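Local coordinates for hypothetical protein PA3967 (Pseudomonas aeruginosa, PDB 1TU9) that binds heme in a globin fold and may carry oxygen, although its physiological role is not established, at residues A[23-31]-A[46-57]. Residues are numbered along the deposited sequence; the frame is centred on the assembly and turned at random.
With PPI (propanoic acid), chain C; HEM (protoporphyrin IX containing Fe), chain B; EDO (1,2-ethanediol), chain E.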
loop_
_atom_site.group_PDB
_atom_site.type_symbol
_atom_site.label_atom_id
_atom_site.label_comp_id
_atom_site.label_asym_id
_atom_site.label_seq_id
_atom_site.Cartn_x
_atom_site.Cartn_y
_atom_site.Cartn_z
ATOM N N PHE A 23 9.897 -5.520 -0.908
ATOM C CA PHE A 23 9.204 -5.207 0.335
ATOM C C PHE A 23 10.148 -4.652 1.389
ATOM O O PHE A 23 9.751 -3.806 2.183
ATOM C CB PHE A 23 8.430 -6.426 0.844
ATOM C CG PHE A 23 7.294 -6.791 -0.046
ATOM C CD1 PHE A 23 6.123 -6.056 -0.013
ATOM C CD2 PHE A 23 7.400 -7.825 -0.960
ATOM C CE1 PHE A 23 5.059 -6.365 -0.870
ATOM C CE2 PHE A 23 6.342 -8.137 -1.816
ATOM C CZ PHE A 23 5.181 -7.391 -1.757
ATOM N N ASP A 24 11.405 -5.088 1.385
ATOM C CA ASP A 24 12.420 -4.486 2.257
ATOM C C ASP A 24 12.545 -3.001 1.947
ATOM O O ASP A 24 12.579 -2.150 2.840
ATOM C CB ASP A 24 13.806 -5.109 2.033
ATOM C CG ASP A 24 13.915 -6.528 2.507
ATOM O OD1 ASP A 24 13.091 -6.983 3.336
ATOM O OD2 ASP A 24 14.865 -7.231 2.094
ATOM N N ASP A 25 12.656 -2.687 0.665
ATOM C CA ASP A 25 12.825 -1.307 0.245
ATOM C C ASP A 25 11.576 -0.474 0.545
ATOM O O ASP A 25 11.695 0.655 1.006
ATOM C CB ASP A 25 13.193 -1.213 -1.237
ATOM C CG ASP A 25 14.597 -1.642 -1.518
ATOM O OD1 ASP A 25 15.406 -1.733 -0.571
ATOM O OD2 ASP A 25 14.972 -1.856 -2.680
ATOM N N PHE A 26 10.394 -1.028 0.309
ATOM C CA PHE A 26 9.168 -0.329 0.660
ATOM C C PHE A 26 9.221 0.128 2.122
ATOM O O PHE A 26 9.018 1.307 2.417
ATOM C CB PHE A 26 7.920 -1.190 0.470
ATOM C CG PHE A 26 6.716 -0.531 1.053
ATOM C CD1 PHE A 26 6.126 0.540 0.408
ATOM C CD2 PHE A 26 6.281 -0.856 2.324
ATOM C CE1 PHE A 26 5.067 1.224 0.993
ATOM C CE2 PHE A 26 5.235 -0.185 2.909
ATOM C CZ PHE A 26 4.625 0.861 2.241
ATOM N N TYR A 27 9.467 -0.798 3.048
ATOM C CA TYR A 27 9.446 -0.424 4.464
ATOM C C TYR A 27 10.586 0.501 4.834
ATOM O O TYR A 27 10.398 1.386 5.655
ATOM C CB TYR A 27 9.357 -1.643 5.414
ATOM C CG TYR A 27 7.927 -2.113 5.534
ATOM C CD1 TYR A 27 7.495 -3.259 4.877
ATOM C CD2 TYR A 27 6.985 -1.371 6.238
ATOM C CE1 TYR A 27 6.178 -3.663 4.937
ATOM C CE2 TYR A 27 5.660 -1.776 6.299
ATOM C CZ TYR A 27 5.266 -2.927 5.643
ATOM O OH TYR A 27 3.956 -3.337 5.667
ATOM N N ARG A 28 11.751 0.347 4.210
ATOM C CA ARG A 28 12.831 1.277 4.475
ATOM C C ARG A 28 12.382 2.700 4.113
ATOM O O ARG A 28 12.577 3.642 4.869
ATOM C CB ARG A 28 14.103 0.889 3.718
ATOM C CG ARG A 28 15.244 1.859 3.909
ATOM C CD ARG A 28 16.568 1.346 3.393
ATOM N NE ARG A 28 16.499 0.826 2.027
ATOM C CZ ARG A 28 16.613 1.558 0.927
ATOM N NH1 ARG A 28 16.743 2.872 0.994
ATOM N NH2 ARG A 28 16.595 0.974 -0.255
ATOM N N HIS A 29 11.771 2.849 2.941
ATOM C CA HIS A 29 11.333 4.175 2.517
ATOM C C HIS A 29 10.196 4.707 3.405
ATOM O O HIS A 29 10.164 5.878 3.762
ATOM C CB HIS A 29 10.831 4.161 1.082
ATOM C CG HIS A 29 11.834 3.683 0.086
ATOM N ND1 HIS A 29 13.159 4.051 0.109
ATOM C CD2 HIS A 29 11.681 2.907 -1.010
ATOM C CE1 HIS A 29 13.783 3.502 -0.923
ATOM N NE2 HIS A 29 12.910 2.794 -1.610
ATOM N N PHE A 30 9.253 3.833 3.726
ATOM C CA PHE A 30 8.080 4.213 4.503
ATOM C C PHE A 30 8.490 4.644 5.921
ATOM O O PHE A 30 8.094 5.710 6.396
ATOM C CB PHE A 30 7.115 3.026 4.518
ATOM C CG PHE A 30 5.749 3.311 5.123
ATOM C CD1 PHE A 30 5.107 4.531 4.978
ATOM C CD2 PHE A 30 5.080 2.299 5.772
ATOM C CE1 PHE A 30 3.826 4.739 5.525
ATOM C CE2 PHE A 30 3.808 2.499 6.298
ATOM C CZ PHE A 30 3.189 3.719 6.158
ATOM N N LEU A 31 9.306 3.837 6.578
ATOM C CA LEU A 31 9.794 4.180 7.915
ATOM C C LEU A 31 10.597 5.478 7.900
ATOM O O LEU A 31 10.487 6.291 8.818
ATOM C CB LEU A 31 10.661 3.058 8.479
ATOM C CG LEU A 31 9.948 1.757 8.789
ATOM C CD1 LEU A 31 10.942 0.611 8.986
ATOM C CD2 LEU A 31 9.124 1.961 9.997
ATOM N N MET A 46 8.670 -7.138 11.380
ATOM C CA MET A 46 8.674 -6.598 10.024
ATOM C C MET A 46 8.742 -7.680 8.962
ATOM O O MET A 46 8.297 -7.447 7.845
ATOM C CB MET A 46 9.809 -5.598 9.846
ATOM C CG MET A 46 9.756 -4.427 10.800
ATOM S SD MET A 46 8.189 -3.483 10.781
ATOM C CE MET A 46 8.204 -2.801 9.151
ATOM N N THR A 47 9.288 -8.846 9.293
ATOM C CA THR A 47 9.296 -9.958 8.352
ATOM C C THR A 47 7.875 -10.434 8.093
ATOM O O THR A 47 7.443 -10.559 6.939
ATOM C CB THR A 47 10.197 -11.087 8.901
ATOM O OG1 THR A 47 11.540 -10.595 8.984
ATOM C CG2 THR A 47 10.264 -12.284 7.957
ATOM N N ALA A 48 7.115 -10.620 9.165
ATOM C CA ALA A 48 5.717 -10.987 9.044
ATOM C C ALA A 48 4.923 -9.882 8.358
ATOM O O ALA A 48 4.047 -10.153 7.552
ATOM C CB ALA A 48 5.140 -11.295 10.412
ATOM N N GLN A 49 5.237 -8.633 8.676
ATOM C CA GLN A 49 4.488 -7.512 8.123
ATOM C C GLN A 49 4.618 -7.437 6.605
ATOM O O GLN A 49 3.667 -7.072 5.927
ATOM C CB GLN A 49 4.949 -6.199 8.740
ATOM C CG GLN A 49 4.001 -5.047 8.475
ATOM C CD GLN A 49 2.680 -5.191 9.212
ATOM O OE1 GLN A 49 2.539 -6.041 10.097
ATOM N NE2 GLN A 49 1.712 -4.353 8.853
ATOM N N LYS A 50 5.785 -7.776 6.065
ATOM C CA LYS A 50 5.973 -7.777 4.615
ATOM C C LYS A 50 5.037 -8.773 3.925
ATOM O O LYS A 50 4.508 -8.494 2.847
ATOM C CB LYS A 50 7.445 -8.025 4.292
ATOM C CG LYS A 50 8.309 -6.813 4.693
ATOM C CD LYS A 50 9.786 -7.081 4.809
ATOM C CE LYS A 50 10.510 -5.884 5.413
ATOM N NZ LYS A 50 11.963 -6.099 5.676
ATOM N N HIS A 51 4.799 -9.917 4.547
ATOM C CA HIS A 51 3.840 -10.866 4.010
ATOM C C HIS A 51 2.424 -10.309 4.059
ATOM O O HIS A 51 1.659 -10.427 3.100
ATOM C CB HIS A 51 3.941 -12.194 4.749
ATOM C CG HIS A 51 5.232 -12.910 4.504
ATOM N ND1 HIS A 51 5.471 -13.636 3.360
ATOM C CD2 HIS A 51 6.363 -12.983 5.240
ATOM C CE1 HIS A 51 6.688 -14.147 3.413
ATOM N NE2 HIS A 51 7.252 -13.768 4.545
ATOM N N LEU A 52 2.085 -9.650 5.160
ATOM C CA LEU A 52 0.778 -9.039 5.277
ATOM C C LEU A 52 0.584 -7.956 4.234
ATOM O O LEU A 52 -0.481 -7.864 3.626
ATOM C CB LEU A 52 0.569 -8.477 6.681
ATOM C CG LEU A 52 0.471 -9.534 7.787
ATOM C CD1 LEU A 52 0.422 -8.869 9.171
ATOM C CD2 LEU A 52 -0.742 -10.417 7.586
ATOM N N LEU A 53 1.595 -7.133 4.010
ATOM C CA LEU A 53 1.475 -6.076 3.016
ATOM C C LEU A 53 1.318 -6.623 1.609
ATOM O O LEU A 53 0.558 -6.083 0.816
ATOM C CB LEU A 53 2.691 -5.161 3.068
ATOM C CG LEU A 53 2.633 -3.973 2.100
ATOM C CD1 LEU A 53 1.488 -3.050 2.463
ATOM C CD2 LEU A 53 3.953 -3.233 2.111
ATOM N N ARG A 54 2.027 -7.695 1.294
ATOM C CA ARG A 54 1.915 -8.302 -0.026
ATOM C C ARG A 54 0.462 -8.675 -0.290
ATOM O O ARG A 54 -0.071 -8.413 -1.369
ATOM C CB ARG A 54 2.842 -9.508 -0.131
ATOM C CG ARG A 54 2.785 -10.218 -1.464
ATOM C CD ARG A 54 3.897 -11.223 -1.584
ATOM N NE ARG A 54 3.720 -12.052 -2.767
ATOM C CZ ARG A 54 4.647 -12.873 -3.255
ATOM N NH1 ARG A 54 5.851 -12.945 -2.709
ATOM N NH2 ARG A 54 4.373 -13.602 -4.331
ATOM N N ALA A 55 -0.181 -9.284 0.696
ATOM C CA ALA A 55 -1.574 -9.681 0.592
ATOM C C ALA A 55 -2.496 -8.462 0.612
ATOM O O ALA A 55 -3.519 -8.463 -0.067
ATOM C CB ALA A 55 -1.926 -10.646 1.719
ATOM N N GLY A 56 -2.149 -7.430 1.382
ATOM C CA GLY A 56 -2.955 -6.222 1.466
ATOM C C GLY A 56 -3.014 -5.463 0.153
ATOM O O GLY A 56 -4.074 -4.991 -0.262
ATOM N N ILE A 57 -1.878 -5.339 -0.514
ATOM C CA ILE A 57 -1.839 -4.727 -1.835
ATOM C C ILE A 57 -2.702 -5.555 -2.794
ATOM O O ILE A 57 -3.461 -4.998 -3.589
ATOM C CB ILE A 57 -0.392 -4.572 -2.332
ATOM C CG1 ILE A 57 0.321 -3.508 -1.487
ATOM C CG2 ILE A 57 -0.390 -4.149 -3.792
ATOM C CD1 ILE A 57 1.824 -3.409 -1.725
HETATM C C1 PPI C . 1.251 -1.747 6.965
HETATM C C2 PPI C . 1.231 -0.673 5.943
HETATM C C3 PPI C . 2.555 -0.678 5.303
HETATM O O1 PPI C . 0.323 -1.964 7.678
HETATM O O2 PPI C . 2.359 -2.490 7.124
HETATM C CHA HEM B . -1.380 -3.672 10.070
HETATM C CHB HEM B . -2.356 -3.187 5.251
HETATM C CHC HEM B . -1.645 1.488 5.655
HETATM C CHD HEM B . 0.190 0.932 10.080
HETATM C C1A HEM B . -1.784 -3.910 8.752
HETATM C C2A HEM B . -2.284 -5.171 8.220
HETATM C C3A HEM B . -2.537 -5.049 6.916
HETATM C C4A HEM B . -2.220 -3.697 6.521
HETATM C CMA HEM B . -3.084 -6.158 5.988
HETATM C CAA HEM B . -2.497 -6.440 9.052
HETATM C CBA HEM B . -4.004 -6.678 9.219
HETATM C CGA HEM B . -4.776 -5.427 9.586
HETATM O O1A HEM B . -4.588 -4.909 10.712
HETATM O O2A HEM B . -5.602 -4.936 8.768
HETATM C C1B HEM B . -2.285 -1.870 4.912
HETATM C C2B HEM B . -2.550 -1.245 3.624
HETATM C C3B HEM B . -2.360 0.066 3.740
HETATM C C4B HEM B . -1.949 0.282 5.128
HETATM C CMB HEM B . -2.962 -2.001 2.338
HETATM C CAB HEM B . -2.493 1.153 2.638
HETATM C CBB HEM B . -3.485 1.153 1.741
HETATM C C1C HEM B . -1.018 1.704 6.857
HETATM C C2C HEM B . -0.423 2.953 7.209
HETATM C C3C HEM B . 0.117 2.815 8.414
HETATM C C4C HEM B . -0.147 1.471 8.866
HETATM C CMC HEM B . -0.437 4.188 6.305
HETATM C CAC HEM B . 0.845 3.934 9.167
HETATM C CBC HEM B . 1.852 3.695 9.993
HETATM C C1D HEM B . -0.078 -0.331 10.514
HETATM C C2D HEM B . 0.295 -0.815 11.804
HETATM C C3D HEM B . -0.170 -2.249 11.840
HETATM C C4D HEM B . -0.781 -2.508 10.547
HETATM C CMD HEM B . 1.020 -0.037 12.907
HETATM C CAD HEM B . 0.058 -3.184 13.034
HETATM C CBD HEM B . 1.531 -3.627 13.040
HETATM C CGD HEM B . 1.848 -4.470 14.262
HETATM O O1D HEM B . 1.865 -3.908 15.388
HETATM O O2D HEM B . 2.074 -5.704 14.129
HETATM N NA HEM B . -1.766 -3.054 7.671
HETATM N NB HEM B . -1.929 -0.904 5.821
HETATM N NC HEM B . -0.840 0.800 7.879
HETATM N ND HEM B . -0.706 -1.337 9.807
HETATM FE FE HEM B . -1.365 -1.198 7.887
HETATM C C1 EDO E . 12.850 -2.362 6.647
HETATM O O1 EDO E . 12.694 -3.136 5.476
HETATM C C2 EDO E . 12.024 -2.968 7.757
HETATM O O2 EDO E . 12.474 -4.279 8.022
#
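The Tyr27 ring is covered on both faces in the distal heme pocket of this globin: Met46 CE lies over one face, 3.5 Å from Tyr27 CD2, and Phe26 CD2 of its own helix lies above the ring centre on the opposite one. At the ring's edge, in plane, sits O2 of the propanoic acid whose O1 ligates the heme iron, opposite the axial His79 as expected of a globin distal ligand. The Phe23 ring has the carbonyl oxygen of Lys50 over one face, Leu53 CD2 and Ile57 CD1 at its edge, and meets Arg54 obliquely, Phe23 CZ lying 3.5 Å from Arg54 CB. Phe26 presents an edge to propanoic acid C3, while Leu53 CD2 approaches Phe26 CD2 obliquely at 3.3 Å.

The axes of segments 23-31 and 46-57, on helices 22-32 and 46-64 of the all-helical globin fold, pass 10.3 Å apart at 102°. Tyr27 is the knob, set into a hole made by Met46, Gln49, Lys50 and Leu53. Bends at chi2 and chi3 fold the Met46 methyl back over the tyrosine. Lys50 instead runs extended beyond CG past the ring, so that its NZ forms a salt bridge with Asp24 OD1 (2.7 Å) on the anti side, tilted 31° out of the carboxylate plane; a 1,2-ethanediol, probably from the crystallisation liquor, also accepts hydrogen bonds from this ammonium. Helix 5-17 adds Tyr13 and Cys17 beside Phe23, and Trp94 meets Phe26 edge-to-face.

Tyr27 OH lies improbably close to propanoic acid O2, so the details of that bond are doubtful. The same oxygen accepts a nearly straight hydrogen bond from Gln49 NE2, 2.6 Å long at 170°.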